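Local atomic coordinates of histidine triad protein (Plasmodium falciparum 3D7, PDB entry 5CS2), a protein that probably hydrolyses diadenosine triphosphate to AMP and ADP with manganese as cofactor, as a dimeric histidine triad enzyme of the FHIT group. Residues E10-Y15 with N79-F84; E34-T39 with G44-K49; K62-K65 with D69-I72. One frame throughout, in Å; residues are numbered along the deposited sequence.

Contact 1: residues E10-Y15 with N79-F84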
ATOM      1  N   GLU A  10      -4.213 -16.203   9.941  1.00 25.83           N
ATOM      2  CA  GLU A  10      -5.434 -16.453  10.701  1.00 26.58           C
ATOM      3  C   GLU A  10      -6.423 -15.318  10.430  1.00 28.76           C
ATOM      4  O   GLU A  10      -7.590 -15.584  10.140  1.00 28.46           O
ATOM      5  CB  GLU A  10      -5.119 -16.582  12.205  1.00 28.85           C
ATOM      6  CG  GLU A  10      -4.252 -17.802  12.528  1.00 48.99           C
ATOM      7  CD  GLU A  10      -3.538 -17.862  13.874  1.00 87.28           C
ATOM      8  OE1 GLU A  10      -3.316 -16.796  14.496  1.00 93.10           O
ATOM      9  OE2 GLU A  10      -3.158 -18.983  14.287  1.00 83.52           O
ATOM     10  N   LYS A  11      -5.933 -14.054  10.421  1.00 26.75           N
ATOM     11  CA  LYS A  11      -6.774 -12.886  10.141  1.00 27.10           C
ATOM     12  C   LYS A  11      -7.307 -12.904   8.711  1.00 29.41           C
ATOM     13  O   LYS A  11      -8.413 -12.406   8.464  1.00 29.37           O
ATOM     14  CB  LYS A  11      -6.018 -11.579  10.429  1.00 29.38           C
ATOM     15  CG  LYS A  11      -5.725 -11.400  11.913  1.00 44.02           C
ATOM     16  CD  LYS A  11      -4.961 -10.129  12.231  1.00 54.04           C
ATOM     17  CE  LYS A  11      -4.668 -10.014  13.715  1.00 63.91           C
ATOM     18  NZ  LYS A  11      -5.904  -9.836  14.531  1.00 73.89           N
ATOM     19  N   LEU A  12      -6.513 -13.470   7.768  1.00 25.08           N
ATOM     20  CA  LEU A  12      -6.897 -13.579   6.357  1.00 23.07           C
ATOM     21  C   LEU A  12      -7.810 -14.787   6.133  1.00 25.31           C
ATOM     22  O   LEU A  12      -8.267 -15.015   5.001  1.00 26.39           O
ATOM     23  CB  LEU A  12      -5.641 -13.692   5.448  1.00 21.98           C
ATOM     24  CG  LEU A  12      -4.684 -12.490   5.361  1.00 23.56           C
ATOM     25  CD1 LEU A  12      -3.418 -12.860   4.672  1.00 22.77           C
ATOM     26  CD2 LEU A  12      -5.324 -11.339   4.629  1.00 28.19           C
ATOM     27  N   GLU A  13      -8.030 -15.606   7.187  1.00 23.87           N
ATOM     28  CA  GLU A  13      -8.849 -16.823   7.148  1.00 24.96           C
ATOM     29  C   GLU A  13      -8.282 -17.835   6.144  1.00 28.96           C
ATOM     30  O   GLU A  13      -9.022 -18.594   5.515  1.00 30.40           O
ATOM     31  CB  GLU A  13     -10.346 -16.499   6.930  1.00 27.03           C
ATOM     32  CG  GLU A  13     -10.938 -15.638   8.036  1.00 37.19           C
ATOM     33  CD  GLU A  13     -12.443 -15.664   8.232  1.00 61.88           C
ATOM     34  OE1 GLU A  13     -13.135 -16.458   7.553  1.00 57.26           O
ATOM     35  OE2 GLU A  13     -12.932 -14.873   9.071  1.00 57.03           O
ATOM     36  N   TRP A  14      -6.951 -17.856   6.011  1.00 24.24           N
ATOM     37  CA  TRP A  14      -6.290 -18.770   5.096  1.00 23.96           C
ATOM     38  C   TRP A  14      -6.150 -20.184   5.673  1.00 28.35           C
ATOM     39  O   TRP A  14      -5.993 -20.377   6.882  1.00 28.63           O
ATOM     40  CB  TRP A  14      -4.909 -18.233   4.704  1.00 22.16           C
ATOM     41  CG  TRP A  14      -4.120 -19.119   3.783  1.00 22.38           C
ATOM     42  CD1 TRP A  14      -4.153 -19.123   2.418  1.00 25.22           C
ATOM     43  CD2 TRP A  14      -3.180 -20.134   4.167  1.00 22.26           C
ATOM     44  NE1 TRP A  14      -3.316 -20.094   1.927  1.00 24.82           N
ATOM     45  CE2 TRP A  14      -2.699 -20.729   2.979  1.00 25.87           C
ATOM     46  CE3 TRP A  14      -2.741 -20.642   5.407  1.00 23.51           C
ATOM     47  CZ2 TRP A  14      -1.742 -21.756   2.986  1.00 25.64           C
ATOM     48  CZ3 TRP A  14      -1.803 -21.670   5.411  1.00 25.08           C
ATOM     49  CH2 TRP A  14      -1.292 -22.193   4.213  1.00 25.52           C
ATOM     50  N   TYR A  15      -6.150 -21.163   4.770  1.00 25.16           N
ATOM     51  CA  TYR A  15      -5.851 -22.566   5.054  1.00 25.38           C
ATOM     52  C   TYR A  15      -5.257 -23.155   3.794  1.00 28.08           C
ATOM     53  O   TYR A  15      -5.505 -22.636   2.689  1.00 25.42           O
ATOM     54  CB  TYR A  15      -7.066 -23.351   5.572  1.00 26.57           C
ATOM     55  CG  TYR A  15      -8.278 -23.311   4.666  1.00 27.88           C
ATOM     56  CD1 TYR A  15      -8.440 -24.240   3.641  1.00 29.96           C
ATOM     57  CD2 TYR A  15      -9.295 -22.382   4.872  1.00 28.24           C
ATOM     58  CE1 TYR A  15      -9.568 -24.224   2.822  1.00 31.07           C
ATOM     59  CE2 TYR A  15     -10.424 -22.355   4.056  1.00 29.31           C
ATOM     60  CZ  TYR A  15     -10.562 -23.286   3.040  1.00 34.30           C
ATOM     61  OH  TYR A  15     -11.671 -23.254   2.233  1.00 36.89           O
ATOM     62  N   ASN A  79      -3.988  -5.550   2.522  1.00 17.48           N
ATOM     63  CA  ASN A  79      -2.747  -4.970   3.020  1.00 18.02           C
ATOM     64  C   ASN A  79      -1.979  -5.909   3.919  1.00 20.20           C
ATOM     65  O   ASN A  79      -0.746  -5.931   3.828  1.00 20.50           O
ATOM     66  CB  ASN A  79      -2.990  -3.622   3.635  1.00 18.98           C
ATOM     67  CG  ASN A  79      -3.100  -2.599   2.519  1.00 21.16           C
ATOM     68  OD1 ASN A  79      -2.183  -2.403   1.709  1.00 20.98           O
ATOM     69  ND2 ASN A  79      -4.286  -2.050   2.352  1.00 21.59           N
ATOM     70  N   LEU A  80      -2.672  -6.705   4.722  1.00 19.17           N
ATOM     71  CA  LEU A  80      -1.996  -7.760   5.499  1.00 18.86           C
ATOM     72  C   LEU A  80      -1.432  -8.813   4.536  1.00 22.11           C
ATOM     73  O   LEU A  80      -0.303  -9.265   4.720  1.00 21.85           O
ATOM     74  CB  LEU A  80      -2.928  -8.390   6.527  1.00 18.43           C
ATOM     75  CG  LEU A  80      -3.388  -7.488   7.685  1.00 23.13           C
ATOM     76  CD1 LEU A  80      -4.327  -8.255   8.593  1.00 24.46           C
ATOM     77  CD2 LEU A  80      -2.202  -6.923   8.497  1.00 23.60           C
ATOM     78  N   LEU A  81      -2.184  -9.148   3.451  1.00 19.85           N
ATOM     79  CA  LEU A  81      -1.677 -10.076   2.428  1.00 18.84           C
ATOM     80  C   LEU A  81      -0.422  -9.518   1.743  1.00 20.83           C
ATOM     81  O   LEU A  81       0.531 -10.241   1.496  1.00 19.57           O
ATOM     82  CB  LEU A  81      -2.793 -10.370   1.379  1.00 18.02           C
ATOM     83  CG  LEU A  81      -2.390 -11.341   0.276  1.00 21.53           C
ATOM     84  CD1 LEU A  81      -1.982 -12.719   0.874  1.00 21.59           C
ATOM     85  CD2 LEU A  81      -3.534 -11.551  -0.697  1.00 20.88           C
ATOM     86  N   CYS A  82      -0.412  -8.215   1.441  1.00 18.14           N
ATOM     87  CA  CYS A  82       0.744  -7.561   0.858  1.00 18.11           C
ATOM     88  C   CYS A  82       1.980  -7.728   1.738  1.00 19.84           C
ATOM     89  O   CYS A  82       3.039  -8.110   1.228  1.00 19.05           O
ATOM     90  CB  CYS A  82       0.470  -6.085   0.589  1.00 18.61           C
ATOM     91  SG  CYS A  82       1.866  -5.243  -0.183  1.00 22.31           S
ATOM     92  N   ASN A  83       1.849  -7.398   3.019  1.00 18.34           N
ATOM     93  CA  ASN A  83       2.976  -7.503   3.967  1.00 19.21           C
ATOM     94  C   ASN A  83       3.466  -8.970   4.034  1.00 21.48           C
ATOM     95  O   ASN A  83       4.670  -9.211   3.906  1.00 19.80           O
ATOM     96  CB  ASN A  83       2.547  -6.993   5.340  1.00 20.34           C
ATOM     97  CG  ASN A  83       3.723  -6.763   6.238  1.00 26.72           C
ATOM     98  OD1 ASN A  83       4.133  -7.650   6.985  1.00 26.89           O
ATOM     99  ND2 ASN A  83       4.241  -5.558   6.231  1.00 22.90           N
ATOM    100  N   PHE A  84       2.522  -9.923   4.150  1.00 19.38           N
ATOM    101  CA  PHE A  84       2.805 -11.365   4.176  1.00 18.63           C
ATOM    102  C   PHE A  84       3.547 -11.771   2.901  1.00 21.49           C
ATOM    103  O   PHE A  84       4.535 -12.508   2.975  1.00 20.21           O
ATOM    104  CB  PHE A  84       1.508 -12.166   4.327  1.00 19.86           C
ATOM    105  CG  PHE A  84       1.704 -13.672   4.257  1.00 20.37           C
ATOM    106  CD1 PHE A  84       2.250 -14.370   5.336  1.00 23.06           C
ATOM    107  CD2 PHE A  84       1.422 -14.372   3.085  1.00 22.98           C
ATOM    108  CE1 PHE A  84       2.440 -15.755   5.271  1.00 24.14           C
ATOM    109  CE2 PHE A  84       1.662 -15.757   3.004  1.00 25.89           C
ATOM    110  CZ  PHE A  84       2.141 -16.439   4.108  1.00 24.07           C
TER
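Leu12, at the end of helix 4-11, faces Leu81 in the middle of helix 72-93, their CA atoms 7.4 Å apart, where the chain leaves the first helix in a Schellman motif. Glu13 has positive phi (61°) there, and its N bonds back to Glu10 O at 3.0 Å. Leu12 has the largest share of the contact. Its CD1 methyl reaches the backbone of the long helix, 4.0 Å from Leu81 CA, and also meets the Leu81 CD1 methyl at 4.1 Å, the two side chains crossing at about a right angle. The other branch, Leu12 CD2, sits over the backbone where Leu80 joins Leu81, 4.0 Å from Leu81 N and 4.2 Å from Leu80 CB. Leu80 CD1 lies against the aliphatic part of Lys11, 4.1 Å from Lys11 CD. Beyond CD the lysine chain leads away from the helix, with a bend at chi4 (-67°). Lys11 and Leu80 also pack on Ile72 and Ile75 of the second subunit, respectively. The leucine cluster thus joins the N-terminal helix to the long helix of the HIT fold, beside the dimer interface.

Contact 2: residues E34-T39 with G44-K49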
ATOM      1  N   GLU A  34      -2.448 -19.920 -12.019  1.00 21.06           N
ATOM      2  CA  GLU A  34      -1.581 -18.746 -11.828  1.00 20.91           C
ATOM      3  C   GLU A  34      -1.729 -18.098 -10.452  1.00 22.44           C
ATOM      4  O   GLU A  34      -0.983 -17.170 -10.136  1.00 24.07           O
ATOM      5  CB  GLU A  34      -1.899 -17.702 -12.920  1.00 22.12           C
ATOM      6  CG  GLU A  34      -1.791 -18.256 -14.334  1.00 35.93           C
ATOM      7  CD  GLU A  34      -2.341 -17.351 -15.426  1.00 70.63           C
ATOM      8  OE1 GLU A  34      -3.020 -16.347 -15.103  1.00 67.16           O
ATOM      9  OE2 GLU A  34      -2.106 -17.659 -16.616  1.00 71.08           O
ATOM     10  N   VAL A  35      -2.660 -18.578  -9.661  1.00 17.04           N
ATOM     11  CA  VAL A  35      -3.017 -18.050  -8.345  1.00 17.53           C
ATOM     12  C   VAL A  35      -2.216 -18.805  -7.281  1.00 19.46           C
ATOM     13  O   VAL A  35      -2.258 -20.023  -7.247  1.00 20.44           O
ATOM     14  CB  VAL A  35      -4.537 -18.147  -8.084  1.00 21.02           C
ATOM     15  CG1 VAL A  35      -4.899 -17.691  -6.671  1.00 20.46           C
ATOM     16  CG2 VAL A  35      -5.326 -17.354  -9.138  1.00 20.46           C
ATOM     17  N   PHE A  36      -1.529 -18.089  -6.424  1.00 17.24           N
ATOM     18  CA  PHE A  36      -0.738 -18.755  -5.365  1.00 17.29           C
ATOM     19  C   PHE A  36      -1.379 -18.641  -3.975  1.00 21.92           C
ATOM     20  O   PHE A  36      -0.949 -19.335  -3.052  1.00 20.66           O
ATOM     21  CB  PHE A  36       0.703 -18.258  -5.384  1.00 18.28           C
ATOM     22  CG  PHE A  36       0.834 -16.751  -5.408  1.00 18.12           C
ATOM     23  CD1 PHE A  36       0.619 -15.996  -4.253  1.00 21.01           C
ATOM     24  CD2 PHE A  36       1.189 -16.088  -6.578  1.00 19.17           C
ATOM     25  CE1 PHE A  36       0.718 -14.593  -4.282  1.00 20.98           C
ATOM     26  CE2 PHE A  36       1.341 -14.693  -6.593  1.00 21.65           C
ATOM     27  CZ  PHE A  36       1.083 -13.954  -5.453  1.00 20.88           C
ATOM     28  N   ILE A  37      -2.373 -17.729  -3.776  1.00 17.60           N
ATOM     29  CA  ILE A  37      -3.018 -17.611  -2.481  1.00 18.14           C
ATOM     30  C   ILE A  37      -4.396 -16.983  -2.657  1.00 21.88           C
ATOM     31  O   ILE A  37      -4.543 -16.077  -3.472  1.00 20.16           O
ATOM     32  CB  ILE A  37      -2.155 -16.775  -1.459  1.00 20.34           C
ATOM     33  CG1 ILE A  37      -2.724 -16.859  -0.022  1.00 21.23           C
ATOM     34  CG2 ILE A  37      -1.989 -15.297  -1.914  1.00 21.23           C
ATOM     35  CD1 ILE A  37      -1.672 -16.469   1.123  1.00 20.38           C
ATOM     36  N   THR A  38      -5.347 -17.425  -1.851  1.00 19.05           N
ATOM     37  CA  THR A  38      -6.695 -16.901  -1.748  1.00 19.22           C
ATOM     38  C   THR A  38      -6.970 -16.668  -0.276  1.00 24.65           C
ATOM     39  O   THR A  38      -6.647 -17.519   0.559  1.00 25.02           O
ATOM     40  CB  THR A  38      -7.724 -17.874  -2.393  1.00 22.99           C
ATOM     41  OG1 THR A  38      -7.280 -18.170  -3.716  1.00 24.98           O
ATOM     42  CG2 THR A  38      -9.128 -17.287  -2.451  1.00 24.94           C
ATOM     43  N   THR A  39      -7.555 -15.491   0.048  1.00 19.60           N
ATOM     44  CA  THR A  39      -7.892 -15.074   1.409  1.00 20.30           C
ATOM     45  C   THR A  39      -9.394 -14.811   1.465  1.00 24.65           C
ATOM     46  O   THR A  39     -10.092 -15.039   0.470  1.00 25.10           O
ATOM     47  CB  THR A  39      -7.030 -13.854   1.845  1.00 22.53           C
ATOM     48  OG1 THR A  39      -7.508 -12.718   1.121  1.00 22.78           O
ATOM     49  CG2 THR A  39      -5.537 -14.055   1.576  1.00 25.70           C
ATOM     50  N   GLY A  44      -3.794 -13.542  -4.706  1.00 16.96           N
ATOM     51  CA  GLY A  44      -2.500 -13.199  -5.262  1.00 15.89           C
ATOM     52  C   GLY A  44      -2.236 -14.068  -6.459  1.00 19.38           C
ATOM     53  O   GLY A  44      -2.488 -15.276  -6.421  1.00 17.71           O
ATOM     54  N   PHE A  45      -1.761 -13.461  -7.526  1.00 17.38           N
ATOM     55  CA  PHE A  45      -1.457 -14.187  -8.745  1.00 17.93           C
ATOM     56  C   PHE A  45      -0.214 -13.669  -9.443  1.00 22.21           C
ATOM     57  O   PHE A  45       0.185 -12.505  -9.257  1.00 20.68           O
ATOM     58  CB  PHE A  45      -2.685 -14.233  -9.670  1.00 19.23           C
ATOM     59  CG  PHE A  45      -3.149 -12.882 -10.180  1.00 20.81           C
ATOM     60  CD1 PHE A  45      -3.877 -12.024  -9.361  1.00 22.68           C
ATOM     61  CD2 PHE A  45      -2.863 -12.479 -11.469  1.00 22.96           C
ATOM     62  CE1 PHE A  45      -4.305 -10.770  -9.829  1.00 23.61           C
ATOM     63  CE2 PHE A  45      -3.333 -11.244 -11.951  1.00 25.40           C
ATOM     64  CZ  PHE A  45      -4.053 -10.411 -11.129  1.00 22.54           C
ATOM     65  N   VAL A  46       0.475 -14.563 -10.171  0.50 20.95           N
ATOM     66  CA  VAL A  46       1.691 -14.197 -10.902  0.50 20.66           C
ATOM     67  C   VAL A  46       1.331 -13.324 -12.101  0.50 26.81           C
ATOM     68  O   VAL A  46       0.278 -13.506 -12.706  0.50 26.99           O
ATOM     69  CB  VAL A  46       2.599 -15.392 -11.298  0.50 24.32           C
ATOM     70  CG1 VAL A  46       3.271 -16.006 -10.073  0.50 23.98           C
ATOM     71  CG2 VAL A  46       1.823 -16.447 -12.087  0.50 24.26           C
ATOM     72  N   ASN A  47       2.183 -12.347 -12.406  1.00 25.85           N
ATOM     73  CA  ASN A  47       1.984 -11.417 -13.523  1.00 25.28           C
ATOM     74  C   ASN A  47       2.428 -12.027 -14.860  1.00 29.60           C
ATOM     75  O   ASN A  47       3.541 -12.531 -14.938  1.00 29.34           O
ATOM     76  CB  ASN A  47       2.745 -10.124 -13.249  1.00 26.89           C
ATOM     77  CG  ASN A  47       2.326  -8.941 -14.089  1.00 34.26           C
ATOM     78  OD1 ASN A  47       1.754  -9.074 -15.173  1.00 34.76           O
ATOM     79  ND2 ASN A  47       2.634  -7.749 -13.609  1.00 27.24           N
ATOM     80  N   ASN A  48       1.566 -11.967 -15.909  1.00 28.82           N
ATOM     81  CA  ASN A  48       1.892 -12.464 -17.263  1.00 29.34           C
ATOM     82  C   ASN A  48       2.853 -11.547 -18.002  1.00 33.04           C
ATOM     83  O   ASN A  48       3.496 -11.975 -18.968  1.00 33.51           O
ATOM     84  CB  ASN A  48       0.619 -12.714 -18.116  1.00 29.56           C
ATOM     85  CG  ASN A  48      -0.110 -11.483 -18.580  1.00 58.18           C
ATOM     86  OD1 ASN A  48      -0.224 -10.477 -17.874  1.00 57.52           O
ATOM     87  ND2 ASN A  48      -0.644 -11.550 -19.783  1.00 54.06           N
ATOM     88  N   LYS A  49       2.941 -10.282 -17.570  1.00 29.39           N
ATOM     89  CA  LYS A  49       3.866  -9.304 -18.169  1.00 30.14           C
ATOM     90  C   LYS A  49       4.701  -8.690 -17.020  1.00 33.95           C
ATOM     91  O   LYS A  49       4.466  -7.541 -16.633  1.00 34.82           O
ATOM     92  CB  LYS A  49       3.097  -8.242 -18.980  1.00 33.47           C
ATOM     93  CG  LYS A  49       2.619  -8.738 -20.347  1.00 46.15           C
ATOM     94  CD  LYS A  49       1.395  -7.953 -20.827  1.00 57.60           C
ATOM     95  CE  LYS A  49       0.721  -8.588 -22.027  1.00 72.13           C
ATOM     96  NZ  LYS A  49       1.386  -8.217 -23.310  1.00 81.77           N
TER
HETATM   97  O   HOH W   1      -1.676 -14.040 -14.633  1.00 48.54           O
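The Phe36 ring has the Gly44 carbonyl against one face, with Gly44 O 3.6 Å above the ring plane and over its centre, while the edge of the Phe45 ring meets a water in its plane. Both phenylalanines belong to the beta hairpin of strands 35-38 and 42-46, antiparallel, with the axes of 35-38 and 44-46 at 175°, which forms one margin of the five-stranded sheet within the chain. A beta bulge between the non-hydrogen-bonded pair Val35-Phe45 and the hydrogen-bonded pair Ile37-Gly44 shifts the register by one residue. Phe36 lies in the bulge, and its chi1 of 50° sets CG between the backbone N and the carbonyl carbon, folding the ring back across the neighbouring strand; CE1 comes within 3.6 Å of Gly44 CA, where there is no side chain to obstruct it. Farther along, Phe36 CD2 meets Val46 CG1 at 4.1 Å. Helix 181-199 covers Phe36 and Val46, whereas Phe45 and Val35 occupy the other side of the sheet, with Phe45 edge-to-face on Phe25 and its side chain about 6 Å from that of His116, the predicted nucleotidylated histidine. Three backbone bonds join the segments: Gly44 N to Ile37 O, Phe36 N to Gly44 O, and Val46 N to Glu34 O. The same water links them beyond the last of these, donating to Glu34 OE1 at 2.7 Å and to Val46 O at 2.8 Å.

Contact 3: residues K62-K65 with D69-I72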
ATOM      1  N   LYS A  62     -13.888  -9.411  -5.047  1.00 23.55           N
ATOM      2  CA  LYS A  62     -14.990  -8.598  -5.570  1.00 25.03           C
ATOM      3  C   LYS A  62     -14.414  -7.485  -6.449  1.00 30.12           C
ATOM      4  O   LYS A  62     -13.471  -6.803  -6.041  1.00 29.19           O
ATOM      5  CB  LYS A  62     -15.841  -8.024  -4.420  1.00 29.38           C
ATOM      6  CG  LYS A  62     -17.057  -7.236  -4.913  1.00 50.21           C
ATOM      7  CD  LYS A  62     -18.234  -7.236  -3.937  1.00 61.23           C
ATOM      8  CE  LYS A  62     -19.443  -6.511  -4.503  1.00 70.09           C
ATOM      9  NZ  LYS A  62     -20.016  -7.196  -5.701  1.00 76.69           N
ATOM     10  N   LYS A  63     -14.961  -7.314  -7.670  1.00 27.12           N
ATOM     11  CA  LYS A  63     -14.480  -6.284  -8.583  1.00 27.05           C
ATOM     12  C   LYS A  63     -14.858  -4.896  -8.054  1.00 31.57           C
ATOM     13  O   LYS A  63     -16.038  -4.593  -7.873  1.00 32.37           O
ATOM     14  CB  LYS A  63     -15.015  -6.499 -10.005  1.00 29.74           C
ATOM     15  CG  LYS A  63     -14.264  -5.691 -11.042  1.00 43.11           C
ATOM     16  CD  LYS A  63     -15.122  -5.404 -12.264  1.00 53.53           C
ATOM     17  CE  LYS A  63     -14.503  -4.339 -13.124  1.00 63.35           C
ATOM     18  NZ  LYS A  63     -14.814  -2.962 -12.649  1.00 72.06           N
ATOM     19  N   LYS A  64     -13.835  -4.099  -7.719  1.00 26.83           N
ATOM     20  CA  LYS A  64     -13.971  -2.724  -7.237  1.00 25.78           C
ATOM     21  C   LYS A  64     -12.929  -1.927  -7.985  1.00 28.02           C
ATOM     22  O   LYS A  64     -11.788  -2.373  -8.080  1.00 27.72           O
ATOM     23  CB  LYS A  64     -13.816  -2.649  -5.723  1.00 27.87           C
ATOM     24  CG  LYS A  64     -15.136  -2.970  -5.027  1.00 31.17           C
ATOM     25  CD  LYS A  64     -14.975  -3.393  -3.597  1.00 37.54           C
ATOM     26  CE  LYS A  64     -16.305  -3.870  -3.046  1.00 35.44           C
ATOM     27  NZ  LYS A  64     -16.573  -3.384  -1.660  1.00 37.19           N
ATOM     28  N   LYS A  65     -13.324  -0.794  -8.590  1.00 24.61           N
ATOM     29  CA  LYS A  65     -12.424  -0.028  -9.457  1.00 24.72           C
ATOM     30  C   LYS A  65     -11.332   0.765  -8.731  1.00 26.62           C
ATOM     31  O   LYS A  65     -10.158   0.710  -9.114  1.00 26.86           O
ATOM     32  CB  LYS A  65     -13.227   0.917 -10.377  1.00 27.92           C
ATOM     33  CG  LYS A  65     -12.373   1.579 -11.454  1.00 39.87           C
ATOM     34  CD  LYS A  65     -13.193   2.490 -12.352  1.00 46.39           C
ATOM     35  CE  LYS A  65     -12.334   3.113 -13.415  1.00 60.25           C
ATOM     36  NZ  LYS A  65     -13.119   4.037 -14.270  1.00 71.46           N
ATOM     37  N   ASP A  69     -13.175   2.463  -3.039  1.00 23.69           N
ATOM     38  CA  ASP A  69     -14.389   1.651  -3.141  1.00 24.00           C
ATOM     39  C   ASP A  69     -14.294   0.490  -2.152  1.00 26.42           C
ATOM     40  O   ASP A  69     -15.300  -0.166  -1.911  1.00 27.48           O
ATOM     41  CB  ASP A  69     -14.561   1.071  -4.556  1.00 25.42           C
ATOM     42  CG  ASP A  69     -14.900   2.104  -5.611  1.00 34.48           C
ATOM     43  OD1 ASP A  69     -15.612   3.085  -5.279  1.00 37.26           O
ATOM     44  OD2 ASP A  69     -14.475   1.929  -6.768  1.00 35.50           O
ATOM     45  N   LEU A  70     -13.080   0.197  -1.607  1.00 22.41           N
ATOM     46  CA  LEU A  70     -12.933  -0.929  -0.688  1.00 21.80           C
ATOM     47  C   LEU A  70     -13.531  -0.676   0.669  1.00 26.06           C
ATOM     48  O   LEU A  70     -13.421   0.440   1.184  1.00 25.93           O
ATOM     49  CB  LEU A  70     -11.455  -1.367  -0.521  1.00 22.46           C
ATOM     50  CG  LEU A  70     -10.589  -1.703  -1.751  1.00 27.63           C
ATOM     51  CD1 LEU A  70      -9.452  -2.620  -1.330  1.00 26.25           C
ATOM     52  CD2 LEU A  70     -11.353  -2.380  -2.851  1.00 30.31           C
ATOM     53  N   ASP A  71     -14.096  -1.723   1.287  1.00 24.04           N
ATOM     54  CA  ASP A  71     -14.616  -1.653   2.659  1.00 25.32           C
ATOM     55  C   ASP A  71     -13.407  -1.836   3.608  1.00 26.07           C
ATOM     56  O   ASP A  71     -12.364  -2.356   3.183  1.00 24.04           O
ATOM     57  CB  ASP A  71     -15.639  -2.773   2.922  1.00 29.02           C
ATOM     58  CG  ASP A  71     -16.884  -2.763   2.059  1.00 46.27           C
ATOM     59  OD1 ASP A  71     -17.301  -1.656   1.614  1.00 47.12           O
ATOM     60  OD2 ASP A  71     -17.493  -3.843   1.890  1.00 55.07           O
ATOM     61  N   ILE A  72     -13.557  -1.416   4.873  1.00 23.06           N
ATOM     62  CA  ILE A  72     -12.527  -1.504   5.916  1.00 21.76           C
ATOM     63  C   ILE A  72     -11.909  -2.912   5.980  1.00 25.20           C
ATOM     64  O   ILE A  72     -10.689  -3.030   5.954  1.00 24.25           O
ATOM     65  CB  ILE A  72     -13.024  -1.011   7.308  1.00 25.83           C
ATOM     66  CG1 ILE A  72     -13.354   0.493   7.239  1.00 26.97           C
ATOM     67  CG2 ILE A  72     -11.974  -1.269   8.419  1.00 28.00           C
ATOM     68  CD1 ILE A  72     -14.161   1.058   8.370  1.00 36.28           C
TER
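Lys64 lies along the backbone of Asp69 and Leu70, and with Asp69 it supplies most of the surface buried here; Leu70 comes next. The aliphatic part of the lysine does the packing. Lys64 CB is 4.0 Å from Asp69 CB and 3.8 Å from the Leu70 CD2 methyl, and the same methyl touches Lys64 CD. With CG anti to its own carbonyl carbon (chi1 -84°), the lysine chain is directed along the backbone of 69-71 and passes the Asp69 carbonyl. At its end Lys64 NZ makes a weak hydrogen bond to Asp69 O, 3.5 Å long, and a long salt bridge to Asp71 OD2 at 3.7 Å. Neither is its main partner: Glu74, in the first turn of the helix that follows, forms a salt bridge with the same ammonium group and also accepts from Asp71 N. The Asp69 carboxylate is turned the other way, toward the backbone of Lys65, with OD2 3.5 Å from Lys65 N, and it accepts a hydrogen bond from His66 N. Lys65 O accepts one from Gln110 NE2, of a predicted substrate-binding residue, and Leu70 O one from Lys4 of the second subunit. The two segments lie in the surface loop between strand 56-60 and helix 72-93, the second running through Asp71 at the N-cap position into the first residue of the helix, and Leu70 packs inward on Ile75 of that helix and on Val115, just before strand 116-122.

Contacts 1 and 2 are buried and touch each other: Leu81 CD1 lies 3.8 Å from Ile37 CD1, and Trp14 packs on strand 35-38, so the long helix and the sheet margin share one core. Contact 3 is a surface contact, its centre about 17 Å from that of contact 1 and about 18 Å from that of contact 2. Chemistry follows place. Methyl packing makes contact 1, backbone bonding and a ring over a carbonyl make contact 2, and a lysine among acidic groups makes contact 3. Helix 72-93 ties contact 1 to contact 3, which leads into its first residue, and both reach the second subunit, whereas contact 2 stays within one chain.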